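Local coordinates for methylglyoxal reductase (NADPH-dependent) (PDB 6KWS), which probably reduces methylglyoxal with NADPH as the electron donor, as a Rossmann-fold member of the dihydroflavonol-4-reductase subfamily, at residues Phe198-Gly204 and Asp329-Gln333; Ile221-Pro226 and Leu284-Pro289; Val18-Leu22 and Phe45-Leu51. The protein carries 1 engineered substitution. All blocks are in the same frame, centred on the assembly; numbering follows the deposited sequence.

In the fold
Contacts 1 and 3 are direct neighbours, their centres about 19 Å apart: the ring of Phe-203 meets that of Phe-45, and Lys-19 NZ lies 3.1 Å from Ser-202 O in a probable hydrogen bond. Contact 1 also touches contact 2, whose centre is again about 19 Å away, through Val-331, which packs on Leu-222 and Leu-284. Contacts 2 and 3 do not meet; their nearest atoms are about 20 Å apart. No NADPH is bound in this model, but the side chain of Gln-201 in contact 1 is about 4 Å from that of Phe-12, a residue seen to bind it. Contact 2 is remote from the cofactor site.

Contact 1. Residues Phe198-Gly204 and Asp329-Gln333; sequences FGPQSFG and DTVEQ
The carboxamide of Gln-333 pairs with both backbone polar groups of Gln-201, fixing the loop that leaves strand 196-198, an outermost strand of the Rossmann-type sheet, to the long C-terminal helix 323-337. Gln-201 N donates to Gln-333 OE1 at 2.8 Å, meeting a lone pair in the carbonyl plane. In return Gln-333 NE2 donates to Gln-201 O at 2.6 Å; here the donor is tilted from the plane of the acceptor carbonyl, whereas the acceptor lies close to the plane of the side-chain amide. Both N-H...O paths are bent, at 144° and 141° respectively. One bond accepted and one donated by the same flat group hold its rotation and are consistent with the modelled placing of its oxygen and nitrogen. The group gets there on an extended chain whose CG is anti to the backbone N (chi1 -161°).

Beside this pair, Pro-200 rests on the helix. Its CB comes to 3.5 Å from Gln-333 CD, and its CD approaches Asp-329 CB at 4.0 Å, the two side chains running alongside each other. The carboxylate of Asp-329 is engaged outside the contact, in a salt bridge with Arg-241. On the side towards strand 196-198, Thr-330 faces Gly-199, with its CG2 methyl near the glycine carbonyl. The side chain of Gln-201 itself leads away from the helix, on the side of the NADPH-binding residue Phe-12. Thr-330 OG1 hydrogen-bonds to Ser-326 O one turn back in its helix and, in the same position, lies 3.0 Å from Gly-199 CA.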
ATOM      1  N   PHE A 198      -6.903   4.833   0.059  1.00 32.58           N
ATOM      2  CA  PHE A 198      -7.399   6.172  -0.208  1.00 33.52           C
ATOM      3  C   PHE A 198      -6.563   7.173   0.578  1.00 33.43           C
ATOM      4  O   PHE A 198      -5.697   6.802   1.368  1.00 35.10           O
ATOM      5  CB  PHE A 198      -8.876   6.306   0.194  1.00 35.20           C
ATOM      6  CG  PHE A 198      -9.812   5.509  -0.641  1.00 31.28           C
ATOM      7  CD1 PHE A 198      -9.427   5.036  -1.877  1.00 32.98           C
ATOM      8  CD2 PHE A 198     -11.099   5.237  -0.186  1.00 34.18           C
ATOM      9  CE1 PHE A 198     -10.304   4.292  -2.656  1.00 37.19           C
ATOM     10  CE2 PHE A 198     -11.993   4.494  -0.962  1.00 31.49           C
ATOM     11  CZ  PHE A 198     -11.591   4.023  -2.200  1.00 36.05           C
ATOM     12  N   GLY A 199      -6.863   8.455   0.399  1.00 35.50           N
ATOM     13  CA  GLY A 199      -6.244   9.482   1.199  1.00 33.80           C
ATOM     14  C   GLY A 199      -5.398  10.409   0.360  1.00 34.95           C
ATOM     15  O   GLY A 199      -5.059  10.107  -0.787  1.00 38.66           O
ATOM     16  N   PRO A 200      -5.036  11.558   0.926  1.00 37.24           N
ATOM     17  CA  PRO A 200      -4.236  12.539   0.183  1.00 36.86           C
ATOM     18  C   PRO A 200      -2.783  12.107   0.036  1.00 35.42           C
ATOM     19  O   PRO A 200      -2.270  11.287   0.801  1.00 38.58           O
ATOM     20  CB  PRO A 200      -4.337  13.778   1.066  1.00 35.76           C
ATOM     21  CG  PRO A 200      -4.343  13.145   2.463  1.00 35.05           C
ATOM     22  CD  PRO A 200      -5.251  11.975   2.324  1.00 32.85           C
ATOM     23  N   GLN A 201      -2.106  12.715  -0.935  1.00 34.32           N
ATOM     24  CA  GLN A 201      -0.652  12.616  -1.005  1.00 38.57           C
ATOM     25  C   GLN A 201       0.038  13.473   0.057  1.00 35.85           C
ATOM     26  O   GLN A 201      -0.511  14.456   0.558  1.00 35.61           O
ATOM     27  CB  GLN A 201      -0.162  13.031  -2.385  1.00 43.11           C
ATOM     28  CG  GLN A 201      -0.961  12.425  -3.489  1.00 43.09           C
ATOM     29  CD  GLN A 201      -0.102  12.053  -4.648  1.00 53.76           C
ATOM     30  OE1 GLN A 201       0.176  12.882  -5.515  1.00 68.40           O
ATOM     31  NE2 GLN A 201       0.340  10.799  -4.676  1.00 61.09           N
ATOM     32  N   SER A 202       1.268  13.096   0.399  1.00 37.09           N
ATOM     33  CA  SER A 202       1.975  13.842   1.439  1.00 40.16           C
ATOM     34  C   SER A 202       2.140  15.305   1.069  1.00 36.39           C
ATOM     35  O   SER A 202       2.262  16.166   1.949  1.00 39.82           O
ATOM     36  CB  SER A 202       3.350  13.224   1.715  1.00 41.20           C
ATOM     37  OG  SER A 202       3.271  11.816   1.834  1.00 42.02           O
ATOM     38  N   PHE A 203       2.124  15.605  -0.221  1.00 38.69           N
ATOM     39  CA  PHE A 203       2.409  16.930  -0.730  1.00 36.20           C
ATOM     40  C   PHE A 203       1.449  17.227  -1.871  1.00 44.24           C
ATOM     41  O   PHE A 203       1.263  16.395  -2.765  1.00 45.73           O
ATOM     42  CB  PHE A 203       3.871  17.011  -1.177  1.00 41.27           C
ATOM     43  CG  PHE A 203       4.849  16.824  -0.038  1.00 39.79           C
ATOM     44  CD1 PHE A 203       5.150  17.877   0.812  1.00 36.86           C
ATOM     45  CD2 PHE A 203       5.417  15.581   0.218  1.00 39.55           C
ATOM     46  CE1 PHE A 203       6.039  17.708   1.879  1.00 42.16           C
ATOM     47  CE2 PHE A 203       6.290  15.398   1.285  1.00 40.45           C
ATOM     48  CZ  PHE A 203       6.611  16.467   2.119  1.00 36.78           C
ATOM     49  N   GLY A 204       0.807  18.396  -1.807  1.00 48.91           N
ATOM     50  CA  GLY A 204      -0.066  18.830  -2.878  1.00 41.57           C
ATOM     51  C   GLY A 204       0.651  19.035  -4.190  1.00 52.01           C
ATOM     52  O   GLY A 204       0.018  18.965  -5.248  1.00 58.63           O
ATOM     53  N   ASP A 329     -10.412  14.662   2.676  1.00 33.08           N
ATOM     54  CA  ASP A 329      -9.022  15.082   2.591  1.00 33.32           C
ATOM     55  C   ASP A 329      -8.464  14.839   1.203  1.00 34.19           C
ATOM     56  O   ASP A 329      -7.616  15.603   0.737  1.00 41.58           O
ATOM     57  CB  ASP A 329      -8.180  14.347   3.624  1.00 32.76           C
ATOM     58  CG  ASP A 329      -8.506  14.743   5.036  1.00 36.41           C
ATOM     59  OD1 ASP A 329      -9.241  15.734   5.241  1.00 44.94           O
ATOM     60  OD2 ASP A 329      -8.011  14.058   5.954  1.00 43.14           O
ATOM     61  N   THR A 330      -8.941  13.803   0.517  1.00 31.09           N
ATOM     62  CA  THR A 330      -8.423  13.497  -0.810  1.00 34.98           C
ATOM     63  C   THR A 330      -8.959  14.478  -1.842  1.00 37.77           C
ATOM     64  O   THR A 330      -8.196  15.030  -2.648  1.00 34.67           O
ATOM     65  CB  THR A 330      -8.800  12.065  -1.203  1.00 34.66           C
ATOM     66  OG1 THR A 330      -8.384  11.161  -0.180  1.00 37.76           O
ATOM     67  CG2 THR A 330      -8.161  11.656  -2.529  1.00 32.44           C
ATOM     68  N   VAL A 331     -10.280  14.662  -1.856  1.00 31.86           N
ATOM     69  CA  VAL A 331     -10.883  15.560  -2.829  1.00 36.11           C
ATOM     70  C   VAL A 331     -10.379  16.983  -2.614  1.00 40.17           C
ATOM     71  O   VAL A 331     -10.043  17.689  -3.580  1.00 37.24           O
ATOM     72  CB  VAL A 331     -12.421  15.481  -2.751  1.00 37.62           C
ATOM     73  CG1 VAL A 331     -13.063  16.527  -3.684  1.00 36.87           C
ATOM     74  CG2 VAL A 331     -12.892  14.097  -3.104  1.00 35.46           C
ATOM     75  N   GLU A 332     -10.327  17.426  -1.346  1.00 35.94           N
ATOM     76  CA  GLU A 332      -9.864  18.774  -1.035  1.00 35.54           C
ATOM     77  C   GLU A 332      -8.512  19.018  -1.674  1.00 37.37           C
ATOM     78  O   GLU A 332      -8.293  20.028  -2.354  1.00 33.70           O
ATOM     79  CB  GLU A 332      -9.776  18.967   0.479  1.00 41.27           C
ATOM     80  CG  GLU A 332     -10.007  20.406   0.944  1.00 53.29           C
ATOM     81  CD  GLU A 332      -9.313  20.741   2.279  1.00 69.15           C
ATOM     82  OE1 GLU A 332      -9.414  21.915   2.728  1.00 71.53           O
ATOM     83  OE2 GLU A 332      -8.660  19.840   2.871  1.00 68.69           O
ATOM     84  N   GLN A 333      -7.611  18.054  -1.513  1.00 37.33           N
ATOM     85  CA  GLN A 333      -6.274  18.186  -2.065  1.00 30.41           C
ATOM     86  C   GLN A 333      -6.316  18.287  -3.578  1.00 31.64           C
ATOM     87  O   GLN A 333      -5.722  19.188  -4.159  1.00 40.34           O
ATOM     88  CB  GLN A 333      -5.437  17.008  -1.614  1.00 34.95           C
ATOM     89  CG  GLN A 333      -3.961  17.207  -1.726  1.00 37.22           C
ATOM     90  CD  GLN A 333      -3.222  15.914  -1.512  1.00 40.54           C
ATOM     91  OE1 GLN A 333      -3.678  14.848  -1.927  1.00 47.83           O
ATOM     92  NE2 GLN A 333      -2.088  15.989  -0.842  1.00 41.10           N
TER

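Contact 2. Residues Ile221-Pro226 and Leu284-Pro289; sequences ILKLKP and LKGKIP
Ile-288 packs against Ile-221 and Leu-224, on helix 216-222 and the chain that follows it. Although its CB points away overall, it still comes within 4.1 Å of Leu-224 O. From there the CG2 methyl lies against two carbonyl oxygens, 3.6 Å from Leu-224 O and 3.8 Å from Ile-221 O, the latter already accepting a backbone hydrogen bond from Leu-224 N. The other branch starts between the backbone N and the carbonyl carbon (chi1 56°) and carries CD1 to Ile-221, where it approaches CG2 at 4.4 Å.

Pro-289 continues the interface. Its ring atom CD sits 3.5 Å from Leu-224 CB, while its CG lies next to the carbonyl of Lys-225. The two prolines then meet through the backbone, Pro-289 CA making a C-H...O contact of 3.6 Å with Pro-226 O. The ring of Pro-226 lies by its CG and CD against the carbonyl oxygens of Gly-286 and Lys-287, with CG 3.2 Å from Gly-286 O. That turn is closed within its own segment by the bond from Lys-287 N to Leu-284 O. At the far end of the interface Leu-222 and Leu-284 touch by their methyl tips, CD2 to CD1, at 4.1 Å. No hydrogen bond joins the segments.

This packing, away from the NADPH-binding residues of the Rossmann-type fold, joins helix 216-222 and the chain after it to the loop between helices 270-280 and 295-303. Helix 270-280 runs by both: its Ile-277 touches Ile-221 and Ile-288, and its Asn-278 bonds to Pro-289 O.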
ATOM      1  N   ILE A 221     -14.605   9.679 -10.055  1.00 51.01           N
ATOM      2  CA  ILE A 221     -15.897  10.295  -9.743  1.00 46.86           C
ATOM      3  C   ILE A 221     -15.913  11.765 -10.156  1.00 50.21           C
ATOM      4  O   ILE A 221     -16.899  12.256 -10.720  1.00 52.49           O
ATOM      5  CB  ILE A 221     -16.229  10.157  -8.248  1.00 45.48           C
ATOM      6  CG1 ILE A 221     -16.300   8.693  -7.800  1.00 47.57           C
ATOM      7  CG2 ILE A 221     -17.500  10.900  -7.933  1.00 42.14           C
ATOM      8  CD1 ILE A 221     -17.234   7.861  -8.595  1.00 50.53           C
ATOM      9  N   LEU A 222     -14.833  12.499  -9.868  1.00 48.95           N
ATOM     10  CA  LEU A 222     -14.833  13.937 -10.128  1.00 48.82           C
ATOM     11  C   LEU A 222     -14.893  14.281 -11.608  1.00 49.36           C
ATOM     12  O   LEU A 222     -15.166  15.435 -11.941  1.00 45.46           O
ATOM     13  CB  LEU A 222     -13.597  14.603  -9.515  1.00 45.25           C
ATOM     14  CG  LEU A 222     -13.498  14.493  -7.997  1.00 42.56           C
ATOM     15  CD1 LEU A 222     -12.251  15.148  -7.466  1.00 39.33           C
ATOM     16  CD2 LEU A 222     -14.719  15.103  -7.376  1.00 47.03           C
ATOM     17  N   LYS A 223     -14.654  13.329 -12.504  1.00 49.87           N
ATOM     18  CA  LYS A 223     -14.716  13.608 -13.931  1.00 53.01           C
ATOM     19  C   LYS A 223     -16.042  13.202 -14.563  1.00 49.83           C
ATOM     20  O   LYS A 223     -16.161  13.230 -15.786  1.00 54.38           O
ATOM     21  CB  LYS A 223     -13.568  12.917 -14.656  1.00 57.21           C
ATOM     22  CG  LYS A 223     -12.204  13.305 -14.138  1.00 57.27           C
ATOM     23  CD  LYS A 223     -11.155  12.556 -14.916  1.00 63.21           C
ATOM     24  CE  LYS A 223      -9.888  12.405 -14.121  1.00 67.33           C
ATOM     25  NZ  LYS A 223      -9.249  11.117 -14.503  1.00 72.10           N
ATOM     26  N   LEU A 224     -17.034  12.835 -13.773  1.00 51.26           N
ATOM     27  CA  LEU A 224     -18.333  12.492 -14.323  1.00 53.13           C
ATOM     28  C   LEU A 224     -19.203  13.733 -14.485  1.00 54.95           C
ATOM     29  O   LEU A 224     -19.153  14.663 -13.677  1.00 53.68           O
ATOM     30  CB  LEU A 224     -19.035  11.478 -13.423  1.00 53.25           C
ATOM     31  CG  LEU A 224     -18.216  10.215 -13.201  1.00 51.97           C
ATOM     32  CD1 LEU A 224     -18.973   9.237 -12.310  1.00 48.13           C
ATOM     33  CD2 LEU A 224     -17.837   9.589 -14.547  1.00 46.67           C
ATOM     34  N   LYS A 225     -20.017  13.737 -15.562  1.00 66.14           N
ATOM     35  CA  LYS A 225     -21.074  14.693 -15.876  1.00 67.22           C
ATOM     36  C   LYS A 225     -22.389  14.270 -15.209  1.00 62.85           C
ATOM     37  O   LYS A 225     -22.612  13.076 -14.969  1.00 59.60           O
ATOM     38  CB  LYS A 225     -21.259  14.791 -17.392  1.00 69.57           C
ATOM     39  CG  LYS A 225     -19.954  14.769 -18.200  1.00 66.89           C
ATOM     40  CD  LYS A 225     -20.150  15.356 -19.594  1.00 73.94           C
ATOM     41  CE  LYS A 225     -18.967  16.258 -20.003  1.00 71.76           C
ATOM     42  NZ  LYS A 225     -18.921  17.602 -19.345  1.00 69.09           N
ATOM     43  N   PRO A 226     -23.291  15.240 -14.912  1.00 63.23           N
ATOM     44  CA  PRO A 226     -24.461  14.960 -14.056  1.00 62.11           C
ATOM     45  C   PRO A 226     -25.349  13.769 -14.412  1.00 61.23           C
ATOM     46  O   PRO A 226     -26.030  13.239 -13.520  1.00 67.28           O
ATOM     47  CB  PRO A 226     -25.253  16.274 -14.141  1.00 55.63           C
ATOM     48  CG  PRO A 226     -24.197  17.301 -14.246  1.00 53.59           C
ATOM     49  CD  PRO A 226     -23.135  16.691 -15.146  1.00 57.01           C
ATOM     50  N   LEU A 284     -19.310  21.268  -6.045  1.00 58.87           N
ATOM     51  CA  LEU A 284     -19.439  20.186  -7.023  1.00 56.08           C
ATOM     52  C   LEU A 284     -20.846  19.604  -7.071  1.00 53.49           C
ATOM     53  O   LEU A 284     -21.198  18.932  -8.047  1.00 53.05           O
ATOM     54  CB  LEU A 284     -18.435  19.062  -6.733  1.00 48.92           C
ATOM     55  CG  LEU A 284     -16.984  19.507  -6.630  1.00 54.91           C
ATOM     56  CD1 LEU A 284     -16.138  18.600  -5.719  1.00 43.23           C
ATOM     57  CD2 LEU A 284     -16.363  19.605  -8.022  1.00 53.73           C
ATOM     58  N   LYS A 285     -21.658  19.838  -6.045  1.00 54.19           N
ATOM     59  CA  LYS A 285     -23.015  19.316  -6.052  1.00 55.71           C
ATOM     60  C   LYS A 285     -23.775  19.926  -7.217  1.00 58.02           C
ATOM     61  O   LYS A 285     -23.919  21.147  -7.304  1.00 63.75           O
ATOM     62  CB  LYS A 285     -23.730  19.606  -4.731  1.00 52.94           C
ATOM     63  CG  LYS A 285     -25.067  18.900  -4.647  1.00 54.56           C
ATOM     64  CD  LYS A 285     -25.834  19.238  -3.373  1.00 59.21           C
ATOM     65  CE  LYS A 285     -26.871  18.146  -3.080  1.00 69.52           C
ATOM     66  NZ  LYS A 285     -27.003  17.848  -1.618  1.00 72.88           N
ATOM     67  N   GLY A 286     -24.242  19.076  -8.121  1.00 56.92           N
ATOM     68  CA  GLY A 286     -24.881  19.505  -9.338  1.00 48.39           C
ATOM     69  C   GLY A 286     -24.043  19.292 -10.578  1.00 58.70           C
ATOM     70  O   GLY A 286     -24.603  19.216 -11.682  1.00 62.58           O
ATOM     71  N   LYS A 287     -22.719  19.193 -10.437  1.00 60.56           N
ATOM     72  CA  LYS A 287     -21.837  18.940 -11.572  1.00 58.16           C
ATOM     73  C   LYS A 287     -21.447  17.473 -11.707  1.00 57.84           C
ATOM     74  O   LYS A 287     -20.898  17.085 -12.742  1.00 64.37           O
ATOM     75  CB  LYS A 287     -20.567  19.801 -11.465  1.00 56.27           C
ATOM     76  CG  LYS A 287     -20.844  21.244 -11.044  1.00 64.72           C
ATOM     77  CD  LYS A 287     -19.619  22.161 -11.211  1.00 69.83           C
ATOM     78  CE  LYS A 287     -19.933  23.615 -10.822  1.00 63.73           C
ATOM     79  NZ  LYS A 287     -18.686  24.448 -10.734  1.00 68.51           N
ATOM     80  N   ILE A 288     -21.704  16.659 -10.693  1.00 58.06           N
ATOM     81  CA  ILE A 288     -21.402  15.232 -10.733  1.00 57.81           C
ATOM     82  C   ILE A 288     -22.709  14.504 -10.456  1.00 56.98           C
ATOM     83  O   ILE A 288     -23.671  15.112  -9.955  1.00 57.50           O
ATOM     84  CB  ILE A 288     -20.289  14.850  -9.729  1.00 50.07           C
ATOM     85  CG1 ILE A 288     -20.668  15.293  -8.323  1.00 48.58           C
ATOM     86  CG2 ILE A 288     -18.950  15.441 -10.158  1.00 47.24           C
ATOM     87  CD1 ILE A 288     -20.071  14.436  -7.235  1.00 53.03           C
ATOM     88  N   PRO A 289     -22.791  13.215 -10.782  1.00 56.89           N
ATOM     89  CA  PRO A 289     -24.068  12.507 -10.644  1.00 49.88           C
ATOM     90  C   PRO A 289     -24.515  12.397  -9.198  1.00 50.15           C
ATOM     91  O   PRO A 289     -23.779  12.645  -8.241  1.00 49.86           O
ATOM     92  CB  PRO A 289     -23.777  11.129 -11.241  1.00 56.57           C
ATOM     93  CG  PRO A 289     -22.621  11.351 -12.161  1.00 59.11           C
ATOM     94  CD  PRO A 289     -21.785  12.379 -11.459  1.00 57.08           C
TER

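Contact 3. Residues Val18-Leu22 and Phe45-Leu51; sequences VKQLL and FNNPKNL. Engineered in segment 45-51: Lys-49 (natural residue Gln).
Phe-45 and Leu-22 both hold CG anti to the carbonyl carbon (chi1 -72° and -73°), and with both CB atoms directed across the interface the ring and the isobutyl group come together between helix 12-23 and the connection from helix 35-44 to strand 51-55. Leu-22 then forks. Its CD1 methyl makes an off-centre CH-pi contact, 4.1 Å from the centroid of the Phe-45 ring, and also approaches Pro-48 CG at 4.0 Å. Its CD2 methyl goes to the other limb of the loop, 3.8 Å from Asn-50 CB, with Leu-51 CB just beyond.

The outer half of the ring is flanked by the preceding turn of the helix. Lys-19 CB lies in the ring plane at its edge, 3.6 Å from Phe-45 CE1, and Val-18 CG1 approaches Phe-45 CE2 obliquely at 3.7 Å. The same Val-18 methyl reaches Leu-51 CD1 at 4.2 Å. The amine of Lys-19 leads away and is bonded to Ser-202 O.

Backbone turns shape the loop around this apolar group: a Schellman motif with Asn-46 at positive phi ends helix 35-44, and a type I beta turn from Pro-48 to Leu-51 leads into the strand. Helix 12-23 is the crossover of the first beta-alpha-beta unit, between parallel strands 3-7 and 27-32. The contact joins the flank of this helix formed by Val-18, Lys-19 and Leu-22 to the connection that enters outermost strand 51-55, with Val-28 of strand 27-32 touching both Leu-22 and Leu-51.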
ATOM      1  N   VAL A  18       7.900   8.030   5.300  1.00 32.24           N
ATOM      2  CA  VAL A  18       9.085   8.860   5.480  1.00 33.23           C
ATOM      3  C   VAL A  18       8.778  10.043   6.389  1.00 36.10           C
ATOM      4  O   VAL A  18       9.513  10.321   7.350  1.00 34.81           O
ATOM      5  CB  VAL A  18       9.620   9.315   4.110  1.00 37.72           C
ATOM      6  CG1 VAL A  18      10.596  10.463   4.261  1.00 32.97           C
ATOM      7  CG2 VAL A  18      10.305   8.147   3.415  1.00 36.19           C
ATOM      8  N   LYS A  19       7.692  10.765   6.089  1.00 36.84           N
ATOM      9  CA  LYS A  19       7.280  11.896   6.917  1.00 32.90           C
ATOM     10  C   LYS A  19       7.084  11.477   8.369  1.00 32.77           C
ATOM     11  O   LYS A  19       7.572  12.136   9.292  1.00 31.57           O
ATOM     12  CB  LYS A  19       5.992  12.507   6.360  1.00 33.88           C
ATOM     13  CG  LYS A  19       5.536  13.742   7.106  1.00 32.33           C
ATOM     14  CD  LYS A  19       4.109  14.144   6.776  1.00 43.17           C
ATOM     15  CE  LYS A  19       3.908  14.369   5.262  1.00 51.72           C
ATOM     16  NZ  LYS A  19       3.116  15.607   4.912  1.00 52.74           N
ATOM     17  N   GLN A  20       6.381  10.369   8.594  1.00 35.73           N
ATOM     18  CA  GLN A  20       6.174   9.937   9.971  1.00 36.66           C
ATOM     19  C   GLN A  20       7.473   9.468  10.617  1.00 41.88           C
ATOM     20  O   GLN A  20       7.719   9.764  11.792  1.00 43.21           O
ATOM     21  CB  GLN A  20       5.117   8.848  10.030  1.00 35.63           C
ATOM     22  CG  GLN A  20       3.793   9.263   9.429  1.00 33.72           C
ATOM     23  CD  GLN A  20       2.697   8.358   9.893  1.00 37.15           C
ATOM     24  OE1 GLN A  20       2.853   7.661  10.901  1.00 45.42           O
ATOM     25  NE2 GLN A  20       1.586   8.341   9.171  1.00 35.68           N
ATOM     26  N   LEU A  21       8.318   8.744   9.870  1.00 38.35           N
ATOM     27  CA  LEU A  21       9.617   8.347  10.405  1.00 33.82           C
ATOM     28  C   LEU A  21      10.450   9.563  10.802  1.00 38.87           C
ATOM     29  O   LEU A  21      11.036   9.585  11.884  1.00 44.97           O
ATOM     30  CB  LEU A  21      10.376   7.488   9.393  1.00 39.15           C
ATOM     31  CG  LEU A  21      10.079   5.980   9.302  1.00 38.61           C
ATOM     32  CD1 LEU A  21      10.885   5.363   8.182  1.00 31.69           C
ATOM     33  CD2 LEU A  21      10.356   5.255  10.630  1.00 36.28           C
ATOM     34  N   LEU A  22      10.517  10.593   9.943  1.00 40.83           N
ATOM     35  CA  LEU A  22      11.318  11.777  10.277  1.00 37.64           C
ATOM     36  C   LEU A  22      10.841  12.431  11.561  1.00 42.01           C
ATOM     37  O   LEU A  22      11.654  12.909  12.364  1.00 49.87           O
ATOM     38  CB  LEU A  22      11.274  12.806   9.157  1.00 30.20           C
ATOM     39  CG  LEU A  22      12.063  12.473   7.909  1.00 38.23           C
ATOM     40  CD1 LEU A  22      11.887  13.613   6.913  1.00 33.56           C
ATOM     41  CD2 LEU A  22      13.548  12.209   8.237  1.00 32.64           C
ATOM     42  N   PHE A  45      11.019  17.822   1.756  1.00 39.14           N
ATOM     43  CA  PHE A  45      11.199  17.880   3.199  1.00 36.59           C
ATOM     44  C   PHE A  45      12.192  18.953   3.621  1.00 38.32           C
ATOM     45  O   PHE A  45      12.515  19.049   4.806  1.00 38.78           O
ATOM     46  CB  PHE A  45      11.635  16.509   3.733  1.00 39.12           C
ATOM     47  CG  PHE A  45      10.536  15.476   3.726  1.00 38.34           C
ATOM     48  CD1 PHE A  45       9.603  15.427   4.754  1.00 35.44           C
ATOM     49  CD2 PHE A  45      10.427  14.566   2.688  1.00 38.83           C
ATOM     50  CE1 PHE A  45       8.587  14.487   4.742  1.00 35.99           C
ATOM     51  CE2 PHE A  45       9.407  13.629   2.664  1.00 35.60           C
ATOM     52  CZ  PHE A  45       8.488  13.586   3.693  1.00 36.56           C
ATOM     53  N   ASN A  46      12.683  19.751   2.677  1.00 38.95           N
ATOM     54  CA  ASN A  46      13.602  20.847   2.963  1.00 38.09           C
ATOM     55  C   ASN A  46      14.914  20.350   3.548  1.00 40.53           C
ATOM     56  O   ASN A  46      15.454  20.947   4.477  1.00 48.52           O
ATOM     57  CB  ASN A  46      12.958  21.892   3.874  1.00 38.25           C
ATOM     58  CG  ASN A  46      11.884  22.684   3.160  1.00 45.82           C
ATOM     59  OD1 ASN A  46      12.120  23.234   2.079  1.00 45.19           O
ATOM     60  ND2 ASN A  46      10.688  22.735   3.751  1.00 48.10           N
ATOM     61  N   ASN A  47      15.436  19.256   2.991  1.00 42.78           N
ATOM     62  CA  ASN A  47      16.762  18.723   3.268  1.00 44.58           C
ATOM     63  C   ASN A  47      17.067  18.654   4.776  1.00 45.42           C
ATOM     64  O   ASN A  47      18.044  19.295   5.231  1.00 45.01           O
ATOM     65  CB  ASN A  47      17.838  19.509   2.528  1.00 40.69           C
ATOM     66  CG  ASN A  47      17.481  19.763   1.085  1.00 47.11           C
ATOM     67  OD1 ASN A  47      16.754  20.710   0.769  1.00 54.47           O
ATOM     68  ND2 ASN A  47      17.998  18.929   0.193  1.00 44.91           N
ATOM     69  N   PRO A  48      16.292  17.924   5.547  1.00 44.75           N
ATOM     70  CA  PRO A  48      16.645  17.737   6.957  1.00 40.23           C
ATOM     71  C   PRO A  48      17.920  16.915   7.095  1.00 47.23           C
ATOM     72  O   PRO A  48      18.353  16.214   6.173  1.00 46.12           O
ATOM     73  CB  PRO A  48      15.431  17.002   7.532  1.00 37.68           C
ATOM     74  CG  PRO A  48      14.831  16.303   6.386  1.00 37.68           C
ATOM     75  CD  PRO A  48      15.097  17.149   5.170  1.00 40.99           C
ATOM     76  N   LYS A  49      18.527  17.039   8.282  1.00 52.06           N
ATOM     77  CA  LYS A  49      19.726  16.278   8.636  1.00 53.48           C
ATOM     78  C   LYS A  49      19.456  14.780   8.616  1.00 52.51           C
ATOM     79  O   LYS A  49      20.314  13.989   8.210  1.00 47.80           O
ATOM     80  CB  LYS A  49      20.203  16.705  10.030  1.00 60.78           C
ATOM     81  CG  LYS A  49      19.026  16.873  11.025  1.00 70.59           C
ATOM     82  CD  LYS A  49      19.438  17.247  12.462  1.00 75.84           C
ATOM     83  CE  LYS A  49      19.962  18.680  12.548  1.00 82.69           C
ATOM     84  NZ  LYS A  49      18.995  19.692  11.993  1.00 81.27           N
ATOM     85  N   ASN A  50      18.264  14.374   9.056  1.00 52.05           N
ATOM     86  CA  ASN A  50      17.904  12.977   9.254  1.00 49.39           C
ATOM     87  C   ASN A  50      17.549  12.237   7.967  1.00 49.66           C
ATOM     88  O   ASN A  50      17.093  11.089   8.055  1.00 45.17           O
ATOM     89  CB  ASN A  50      16.713  12.889  10.204  1.00 55.35           C
ATOM     90  CG  ASN A  50      17.099  13.099  11.646  1.00 71.20           C
ATOM     91  OD1 ASN A  50      18.290  13.076  12.001  1.00 68.05           O
ATOM     92  ND2 ASN A  50      16.087  13.306  12.499  1.00 73.67           N
ATOM     93  N   LEU A  51      17.719  12.844   6.790  1.00 40.49           N
ATOM     94  CA  LEU A  51      17.175  12.279   5.567  1.00 36.09           C
ATOM     95  C   LEU A  51      18.244  12.223   4.499  1.00 34.83           C
ATOM     96  O   LEU A  51      18.952  13.207   4.279  1.00 46.04           O
ATOM     97  CB  LEU A  51      15.986  13.099   5.055  1.00 38.12           C
ATOM     98  CG  LEU A  51      15.317  12.561   3.780  1.00 35.84           C
ATOM     99  CD1 LEU A  51      14.691  11.170   3.946  1.00 34.91           C
ATOM    100  CD2 LEU A  51      14.285  13.538   3.297  1.00 40.75           C
TER